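Local coordinates for protein peptidoglycan N-acetylglucosamine deacetylase (Bacillus cereus, PDB 5N1P) that removes the acetyl group from N-acetylglucosamine residues of peptidoglycan by zinc-dependent hydrolysis, releasing acetate, at residues 24-35 / 49-60; 99-107 / 198-206. All blocks are in the same frame, centred on the assembly; numbering follows the deposited sequence.

Interaction 1 of 2, residues 24-35 / 49-60; sequences KQHDAKATFFLI and ENAEGHYVGMHS. With ZN (zinc ion), chain F; 8GK (~{N}-oxidanylnaphthalene-1-carboxamide), chain E.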
# COMPACT_ATOMS: atom_id res chain seq x y z
N LYS A 24 6.74 14.69 0.73
CA LYS A 24 7.85 15.46 0.17
C LYS A 24 8.45 16.42 1.20
O LYS A 24 9.67 16.57 1.28
CB LYS A 24 7.41 16.23 -1.07
CG LYS A 24 8.53 16.99 -1.76
CD LYS A 24 8.03 17.79 -2.94
CE LYS A 24 7.49 16.89 -4.04
NZ LYS A 24 7.13 17.66 -5.26
N GLN A 25 7.59 17.07 1.98
CA GLN A 25 8.02 18.02 3.00
C GLN A 25 8.83 17.36 4.12
O GLN A 25 9.58 18.04 4.84
CB GLN A 25 6.81 18.75 3.58
CG GLN A 25 6.22 19.80 2.63
CD GLN A 25 4.80 20.19 2.98
OE1 GLN A 25 4.27 19.80 4.02
NE2 GLN A 25 4.17 20.97 2.11
N HIS A 26 8.68 16.05 4.27
CA HIS A 26 9.46 15.29 5.25
C HIS A 26 10.47 14.36 4.58
O HIS A 26 11.06 13.51 5.25
CB HIS A 26 8.54 14.47 6.16
CG HIS A 26 7.64 15.29 7.02
ND1 HIS A 26 6.43 15.79 6.57
CD2 HIS A 26 7.75 15.68 8.32
CE1 HIS A 26 5.85 16.46 7.55
NE2 HIS A 26 6.62 16.41 8.61
N ASP A 27 10.66 14.53 3.28
CA ASP A 27 11.56 13.69 2.48
C ASP A 27 11.36 12.21 2.76
O ASP A 27 12.32 11.45 2.93
CB ASP A 27 13.02 14.09 2.72
CG ASP A 27 13.33 15.49 2.22
OD1 ASP A 27 13.15 15.74 1.01
OD2 ASP A 27 13.76 16.34 3.03
N ALA A 28 10.10 11.80 2.83
CA ALA A 28 9.75 10.41 3.05
C ALA A 28 9.28 9.79 1.75
O ALA A 28 8.63 10.46 0.95
CB ALA A 28 8.67 10.30 4.11
N LYS A 29 9.63 8.53 1.53
CA LYS A 29 9.18 7.79 0.35
C LYS A 29 8.24 6.70 0.82
O LYS A 29 8.43 6.13 1.89
CB LYS A 29 10.36 7.20 -0.43
CG LYS A 29 11.37 8.23 -0.94
CD LYS A 29 10.72 9.27 -1.84
CE LYS A 29 11.77 10.03 -2.66
NZ LYS A 29 12.63 10.89 -1.80
N ALA A 30 7.21 6.41 0.03
CA ALA A 30 6.17 5.48 0.46
C ALA A 30 5.76 4.59 -0.70
O ALA A 30 6.34 4.66 -1.79
CB ALA A 30 4.97 6.26 0.99
N THR A 31 4.75 3.75 -0.45
CA THR A 31 4.30 2.76 -1.43
C THR A 31 2.79 2.88 -1.57
O THR A 31 2.09 3.01 -0.58
CB THR A 31 4.71 1.35 -0.96
OG1 THR A 31 6.14 1.28 -0.87
CG2 THR A 31 4.19 0.26 -1.90
N PHE A 32 2.30 2.87 -2.81
CA PHE A 32 0.88 3.05 -3.09
C PHE A 32 0.34 1.86 -3.83
O PHE A 32 0.96 1.42 -4.80
CB PHE A 32 0.65 4.31 -3.94
CG PHE A 32 0.94 5.59 -3.22
CD1 PHE A 32 2.23 6.10 -3.15
CD2 PHE A 32 -0.07 6.25 -2.54
CE1 PHE A 32 2.50 7.26 -2.45
CE2 PHE A 32 0.19 7.42 -1.85
CZ PHE A 32 1.48 7.93 -1.80
N PHE A 33 -0.82 1.34 -3.42
CA PHE A 33 -1.44 0.20 -4.08
C PHE A 33 -2.78 0.65 -4.64
O PHE A 33 -3.70 0.99 -3.88
CB PHE A 33 -1.59 -0.98 -3.10
CG PHE A 33 -0.28 -1.57 -2.68
CD1 PHE A 33 0.48 -2.33 -3.58
CD2 PHE A 33 0.19 -1.40 -1.38
CE1 PHE A 33 1.67 -2.91 -3.19
CE2 PHE A 33 1.41 -1.97 -0.99
CZ PHE A 33 2.14 -2.72 -1.89
N LEU A 34 -2.86 0.69 -5.96
CA LEU A 34 -3.93 1.41 -6.65
C LEU A 34 -5.01 0.50 -7.20
O LEU A 34 -4.72 -0.61 -7.67
CB LEU A 34 -3.33 2.22 -7.79
CG LEU A 34 -2.15 3.14 -7.44
CD1 LEU A 34 -1.82 3.98 -8.69
CD2 LEU A 34 -2.51 4.01 -6.26
N ILE A 35 -6.24 0.99 -7.18
CA ILE A 35 -7.38 0.29 -7.77
C ILE A 35 -7.58 0.78 -9.19
O ILE A 35 -7.53 1.97 -9.45
CB ILE A 35 -8.65 0.52 -6.95
CG1 ILE A 35 -8.48 -0.13 -5.57
CG2 ILE A 35 -9.86 -0.03 -7.69
CD1 ILE A 35 -9.66 0.08 -4.64
N GLU A 49 2.91 10.14 -8.14
CA GLU A 49 3.39 9.16 -7.15
C GLU A 49 4.71 8.56 -7.60
O GLU A 49 5.69 8.55 -6.84
CB GLU A 49 2.35 8.06 -6.94
CG GLU A 49 1.17 8.53 -6.09
CD GLU A 49 0.02 7.53 -6.02
OE1 GLU A 49 0.16 6.39 -6.52
OE2 GLU A 49 -1.03 7.91 -5.45
N ASN A 50 4.74 8.07 -8.84
CA ASN A 50 5.92 7.42 -9.37
C ASN A 50 7.09 8.40 -9.57
O ASN A 50 8.24 8.06 -9.29
CB ASN A 50 5.56 6.72 -10.68
CG ASN A 50 6.76 6.11 -11.34
OD1 ASN A 50 7.24 6.61 -12.37
ND2 ASN A 50 7.28 5.05 -10.75
N ALA A 51 6.79 9.61 -10.03
CA ALA A 51 7.81 10.61 -10.31
C ALA A 51 8.50 11.11 -9.05
O ALA A 51 9.65 11.55 -9.10
CB ALA A 51 7.21 11.79 -11.06
N GLU A 52 7.79 11.06 -7.92
CA GLU A 52 8.32 11.62 -6.69
C GLU A 52 8.95 10.56 -5.79
O GLU A 52 9.16 10.78 -4.60
CB GLU A 52 7.22 12.41 -5.96
CG GLU A 52 6.77 13.58 -6.85
CD GLU A 52 5.75 14.51 -6.22
OE1 GLU A 52 5.38 14.30 -5.05
OE2 GLU A 52 5.33 15.47 -6.90
N GLY A 53 9.27 9.42 -6.39
CA GLY A 53 10.10 8.43 -5.73
C GLY A 53 9.35 7.33 -5.01
O GLY A 53 9.95 6.48 -4.35
N HIS A 54 8.03 7.33 -5.12
CA HIS A 54 7.24 6.33 -4.42
C HIS A 54 7.04 5.12 -5.30
O HIS A 54 7.10 5.20 -6.52
CB HIS A 54 5.90 6.91 -3.99
CG HIS A 54 6.04 8.22 -3.28
ND1 HIS A 54 6.59 8.32 -2.03
CD2 HIS A 54 5.74 9.47 -3.68
CE1 HIS A 54 6.60 9.60 -1.66
NE2 HIS A 54 6.10 10.31 -2.65
N TYR A 55 6.79 3.98 -4.66
CA TYR A 55 6.48 2.79 -5.43
C TYR A 55 4.98 2.73 -5.72
O TYR A 55 4.17 2.89 -4.83
CB TYR A 55 6.91 1.53 -4.68
CG TYR A 55 6.73 0.31 -5.54
CD1 TYR A 55 5.54 -0.41 -5.51
CD2 TYR A 55 7.73 -0.11 -6.40
CE1 TYR A 55 5.35 -1.53 -6.31
CE2 TYR A 55 7.56 -1.24 -7.21
CZ TYR A 55 6.38 -1.94 -7.15
OH TYR A 55 6.21 -3.06 -7.94
N VAL A 56 4.65 2.49 -6.99
CA VAL A 56 3.26 2.29 -7.39
C VAL A 56 3.01 0.83 -7.76
O VAL A 56 3.62 0.30 -8.69
CB VAL A 56 2.89 3.17 -8.59
CG1 VAL A 56 1.49 2.87 -9.02
CG2 VAL A 56 3.06 4.65 -8.22
N GLY A 57 2.13 0.19 -7.00
CA GLY A 57 1.77 -1.20 -7.24
C GLY A 57 0.27 -1.37 -7.39
O GLY A 57 -0.48 -0.40 -7.45
N MET A 58 -0.17 -2.63 -7.42
CA MET A 58 -1.54 -2.96 -7.79
C MET A 58 -2.39 -3.42 -6.61
O MET A 58 -1.91 -4.17 -5.76
CB MET A 58 -1.57 -4.06 -8.85
CG MET A 58 -1.15 -3.59 -10.25
SD MET A 58 0.63 -3.47 -10.49
CE MET A 58 1.10 -5.17 -10.16
N HIS A 59 -3.66 -3.01 -6.61
CA HIS A 59 -4.61 -3.42 -5.55
C HIS A 59 -5.91 -3.97 -6.15
O HIS A 59 -6.92 -4.00 -5.47
CB HIS A 59 -4.92 -2.24 -4.63
CG HIS A 59 -5.56 -2.62 -3.32
ND1 HIS A 59 -5.16 -3.71 -2.57
CD2 HIS A 59 -6.54 -2.01 -2.61
CE1 HIS A 59 -5.88 -3.75 -1.45
NE2 HIS A 59 -6.72 -2.73 -1.46
N SER A 60 -5.83 -4.39 -7.42
CA SER A 60 -6.88 -5.08 -8.19
C SER A 60 -7.80 -4.11 -8.94
O SER A 60 -7.61 -2.89 -8.91
CB SER A 60 -7.73 -6.02 -7.31
OG SER A 60 -8.82 -5.35 -6.69
ZN ZN F . -8.31 -2.22 -0.12
C1 8GK E . -7.60 -3.90 2.29
C2 8GK E . -8.11 -4.65 3.48
C3 8GK E . -9.46 -4.56 3.78
C4 8GK E . -9.97 -5.26 4.87
C5 8GK E . -9.12 -6.05 5.65
C6 8GK E . -7.77 -6.14 5.35
C7 8GK E . -7.27 -5.44 4.25
C8 8GK E . -11.32 -5.16 5.17
C9 8GK E . -12.16 -4.37 4.40
C10 8GK E . -11.65 -3.67 3.31
C11 8GK E . -10.30 -3.77 3.01
O12 8GK E . -7.98 -4.29 1.20
N13 8GK E . -6.81 -2.84 2.41
O14 8GK E . -6.95 -1.83 1.46
O HOH W 1 -9.71 -1.33 1.46
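Strands 31-34 and 55-58 run parallel, their axes 4.5 Å apart at closest and 29° from each other, in a ladder where Phe32 N donates to Tyr55 O and Phe32 O accepts from Gly57 N. Just before the strands the His54 ring takes the Ala30 N-H, its ND1 accepting at 2.9 Å from Ala30 N, which lies close to the ring plane, while Ala30 O accepts from Tyr55 N. The Phe32 ring turns its edge toward the face of His54, with planes at 78°. One face of the same ring carries the Glu49 carboxylate, stacked nearly parallel, while Glu49 CG sits over the ring 4.0 Å from its centroid. Glu49 OE1 is buried without a polar partner, which would probably favour a protonated acid. These strands belong to the parallel sheet at the core of the CE4 (NodB) fold, linked by a βαβ crossover through helices 36-41 and 43-51. On the Phe32 side of the sheet, Leu34 CD1 meets Val56 CG1 at 3.5 Å. Beyond the strand, His59 N reaches Leu34 O from above the carbonyl plane. A chi1 of -164° (CG anti to the backbone N) places the His59 ring so that NE2 binds zinc at 2.1 Å; Asp10 and His63 complete the protein ligands, and Arg97 O accepts from ND1. The hydroxamate inhibitor chelates the metal through O14 at 2.1 Å and, at a longer 2.5 Å, O12.

Interaction 2 of 2, residues 99-107 / 198-206; sequences PYGSMPGLN and VNFWHDNRM. With 8GK (~{N}-oxidanylnaphthalene-1-carboxamide), chain E.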
# COMPACT_ATOMS: atom_id res chain seq x y z
N PRO A 99 -6.53 -7.25 -1.79
CA PRO A 99 -7.68 -6.77 -1.03
C PRO A 99 -8.04 -7.78 0.08
O PRO A 99 -8.08 -8.98 -0.17
CB PRO A 99 -8.77 -6.68 -2.09
CG PRO A 99 -8.02 -6.37 -3.35
CD PRO A 99 -6.74 -7.16 -3.24
N TYR A 100 -8.29 -7.27 1.28
CA TYR A 100 -8.63 -8.07 2.46
C TYR A 100 -7.46 -8.92 2.96
O TYR A 100 -7.63 -9.75 3.86
CB TYR A 100 -9.87 -8.95 2.20
CG TYR A 100 -10.99 -8.13 1.60
CD1 TYR A 100 -11.71 -7.22 2.38
CD2 TYR A 100 -11.29 -8.22 0.26
CE1 TYR A 100 -12.72 -6.45 1.82
CE2 TYR A 100 -12.29 -7.45 -0.30
CZ TYR A 100 -13.00 -6.57 0.48
OH TYR A 100 -13.98 -5.79 -0.10
N GLY A 101 -6.27 -8.69 2.41
CA GLY A 101 -5.10 -9.46 2.81
C GLY A 101 -5.07 -10.84 2.16
O GLY A 101 -6.08 -11.29 1.64
N SER A 102 -3.92 -11.50 2.19
CA SER A 102 -3.77 -12.78 1.48
C SER A 102 -4.40 -13.98 2.17
O SER A 102 -4.57 -15.03 1.54
CB SER A 102 -2.29 -13.09 1.24
OG SER A 102 -1.61 -13.31 2.46
N MET A 103 -4.72 -13.85 3.46
CA MET A 103 -5.17 -14.98 4.28
C MET A 103 -6.64 -14.83 4.66
O MET A 103 -7.00 -13.87 5.34
CB MET A 103 -4.31 -15.08 5.54
CG MET A 103 -4.80 -16.09 6.56
SD MET A 103 -4.28 -17.72 6.06
CE MET A 103 -2.49 -17.60 6.19
N PRO A 104 -7.49 -15.80 4.29
CA PRO A 104 -7.16 -17.08 3.64
C PRO A 104 -7.36 -17.09 2.13
O PRO A 104 -7.22 -18.16 1.52
CB PRO A 104 -8.14 -18.04 4.31
CG PRO A 104 -9.38 -17.19 4.48
CD PRO A 104 -8.90 -15.76 4.70
N GLY A 105 -7.68 -15.94 1.53
CA GLY A 105 -8.05 -15.86 0.13
C GLY A 105 -7.09 -16.45 -0.89
O GLY A 105 -7.50 -17.18 -1.79
N LEU A 106 -5.81 -16.11 -0.76
CA LEU A 106 -4.81 -16.58 -1.72
C LEU A 106 -4.37 -17.99 -1.38
O LEU A 106 -3.34 -18.20 -0.73
CB LEU A 106 -3.59 -15.65 -1.75
CG LEU A 106 -3.57 -14.40 -2.61
CD1 LEU A 106 -2.15 -13.85 -2.62
CD2 LEU A 106 -4.07 -14.66 -4.05
N ASN A 107 -5.15 -18.97 -1.82
CA ASN A 107 -4.84 -20.37 -1.55
C ASN A 107 -3.63 -20.88 -2.35
O ASN A 107 -3.07 -20.15 -3.17
CB ASN A 107 -6.06 -21.24 -1.86
CG ASN A 107 -6.57 -21.03 -3.26
OD1 ASN A 107 -5.86 -21.24 -4.23
ND2 ASN A 107 -7.83 -20.62 -3.37
N VAL A 198 6.91 -10.33 2.78
CA VAL A 198 6.03 -9.84 3.83
C VAL A 198 4.62 -10.30 3.48
O VAL A 198 3.87 -9.58 2.82
CB VAL A 198 6.04 -8.30 3.97
CG1 VAL A 198 5.16 -7.88 5.17
CG2 VAL A 198 7.46 -7.81 4.18
N ASN A 199 4.28 -11.51 3.88
CA ASN A 199 2.93 -11.99 3.61
C ASN A 199 2.47 -12.95 4.70
O ASN A 199 3.29 -13.59 5.37
CB ASN A 199 2.82 -12.62 2.21
CG ASN A 199 3.59 -13.92 2.07
OD1 ASN A 199 3.14 -14.98 2.52
ND2 ASN A 199 4.75 -13.85 1.42
N PHE A 200 1.16 -13.03 4.88
CA PHE A 200 0.57 -13.77 5.99
C PHE A 200 0.79 -15.27 5.86
O PHE A 200 0.71 -15.99 6.86
CB PHE A 200 -0.93 -13.46 6.08
CG PHE A 200 -1.23 -12.04 6.47
CD1 PHE A 200 -0.48 -11.39 7.45
CD2 PHE A 200 -2.28 -11.35 5.88
CE1 PHE A 200 -0.75 -10.08 7.82
CE2 PHE A 200 -2.57 -10.04 6.24
CZ PHE A 200 -1.80 -9.39 7.20
N TRP A 201 1.06 -15.76 4.65
CA TRP A 201 1.32 -17.19 4.45
C TRP A 201 2.76 -17.56 4.76
O TRP A 201 3.09 -18.74 4.79
CB TRP A 201 1.01 -17.60 3.01
CG TRP A 201 -0.45 -17.61 2.71
CD1 TRP A 201 -1.19 -16.59 2.18
CD2 TRP A 201 -1.37 -18.68 2.97
NE1 TRP A 201 -2.51 -16.96 2.08
CE2 TRP A 201 -2.64 -18.24 2.55
CE3 TRP A 201 -1.24 -19.96 3.51
CZ2 TRP A 201 -3.78 -19.04 2.65
CZ3 TRP A 201 -2.37 -20.76 3.61
CH2 TRP A 201 -3.62 -20.30 3.18
N HIS A 202 3.61 -16.56 4.97
CA HIS A 202 5.05 -16.78 5.10
C HIS A 202 5.53 -17.61 3.91
O HIS A 202 6.36 -18.51 4.05
CB HIS A 202 5.38 -17.45 6.44
CG HIS A 202 4.97 -16.65 7.64
ND1 HIS A 202 5.04 -17.13 8.93
CD2 HIS A 202 4.47 -15.39 7.74
CE1 HIS A 202 4.61 -16.21 9.77
NE2 HIS A 202 4.25 -15.14 9.07
N ASP A 203 4.97 -17.31 2.75
CA ASP A 203 5.34 -17.95 1.49
C ASP A 203 6.52 -17.18 0.91
O ASP A 203 6.35 -16.05 0.45
CB ASP A 203 4.15 -17.97 0.53
CG ASP A 203 4.43 -18.74 -0.76
OD1 ASP A 203 5.61 -18.97 -1.10
OD2 ASP A 203 3.46 -19.10 -1.45
N ASN A 204 7.71 -17.77 0.93
CA ASN A 204 8.90 -17.01 0.58
C ASN A 204 9.11 -16.88 -0.91
O ASN A 204 10.11 -16.30 -1.35
CB ASN A 204 10.12 -17.63 1.25
CG ASN A 204 10.13 -17.39 2.74
OD1 ASN A 204 9.71 -16.33 3.20
ND2 ASN A 204 10.60 -18.38 3.50
N ARG A 205 8.17 -17.40 -1.69
CA ARG A 205 8.25 -17.30 -3.14
C ARG A 205 7.59 -16.03 -3.69
O ARG A 205 7.81 -15.67 -4.84
CB ARG A 205 7.59 -18.51 -3.80
CG ARG A 205 8.23 -19.84 -3.45
CD ARG A 205 7.33 -20.94 -3.95
NE ARG A 205 5.94 -20.64 -3.59
CZ ARG A 205 4.89 -21.07 -4.27
NH1 ARG A 205 5.05 -21.83 -5.35
NH2 ARG A 205 3.67 -20.74 -3.87
N MET A 206 6.78 -15.37 -2.88
CA MET A 206 6.12 -14.16 -3.37
C MET A 206 6.44 -12.96 -2.49
O MET A 206 5.85 -11.90 -2.66
CB MET A 206 4.60 -14.37 -3.48
CG MET A 206 3.88 -14.75 -2.20
SD MET A 206 2.16 -15.22 -2.51
CE MET A 206 1.51 -14.97 -0.86
C1 8GK E . -7.60 -3.90 2.29
C2 8GK E . -8.11 -4.65 3.48
C3 8GK E . -9.46 -4.56 3.78
C4 8GK E . -9.97 -5.26 4.87
C5 8GK E . -9.12 -6.05 5.65
C6 8GK E . -7.77 -6.14 5.35
C7 8GK E . -7.27 -5.44 4.25
C8 8GK E . -11.32 -5.16 5.17
C9 8GK E . -12.16 -4.37 4.40
C10 8GK E . -11.65 -3.67 3.31
C11 8GK E . -10.30 -3.77 3.01
O12 8GK E . -7.98 -4.29 1.20
N13 8GK E . -6.81 -2.84 2.41
O14 8GK E . -6.95 -1.83 1.46
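Met103 lays its thioether over the six-membered ring of Trp201, CE 3.6 Å from the ring centroid and SD 3.9 Å from it, a Met-aromatic contact reinforced by CH-pi. The chain gets there by bending twice, at chi2 (80°) and chi3 (66°), which folds the methyl back over the indole. The contact joins two irregular loops of the CE4 domain, 99-107 ahead of helix 108-116 and the C-terminal 198-206, in which a type I turn spans Asn199 to His202. Next to the indole, Met103 CB packs on Phe200 CB, and the Phe200 ring presents its edge to Gly101 CA. Deeper in, Leu106 CD1 touches Met206 CE. At the edge of the indole, Trp201 NE1 donates to Ser102 O at 2.9 Å; the oxygen lies close to the indole plane, although the donor stands well above the carbonyl plane. Leu106 N reaches this same oxygen from the other side, so it is held by two donors, one on each face of its carbonyl plane. Ser102 OG lies 3.3 Å from Trp201 CD1 and is hydrogen-bonded to Asp123. At the active-site end of loop 99-107, Tyr100 N donates to O12 of the inhibitor, and the Tyr100 ring lies against the naphthalene. Farther along the C-terminal loop, Asn199 and Asp203 exchange bonds, OD1 accepting from Asp203 N and ND2 giving to Asp203 O. Arg205 grips the Asp203 carboxylate side-on, NE to OD1 at 3.0 Å and NH2 to OD2 at 2.9 Å, each oxygen using its syn lone pair.

How the interactions relate
Interaction 1 closes before interaction 2 opens along the chain, and their centres lie 21 Å apart on opposite sides of the chain's centre. The first belongs to the parallel core sheet, whereas the second joins two loops near the surface, one of them C-terminal. They nevertheless meet where residues 59-60 pack against Pro99, His59 O lying 3.4 Å from Pro99 CG. Both also border the inhibitor: the residue just after strand 55-58 supplies a zinc ligand, and loop 99-107 supplies a backbone donor and an aromatic wall. The active site lies between the C-terminal ends of the core strands, where zinc is bound, and a loop, 99-107, whose far end packs against segment 198-206.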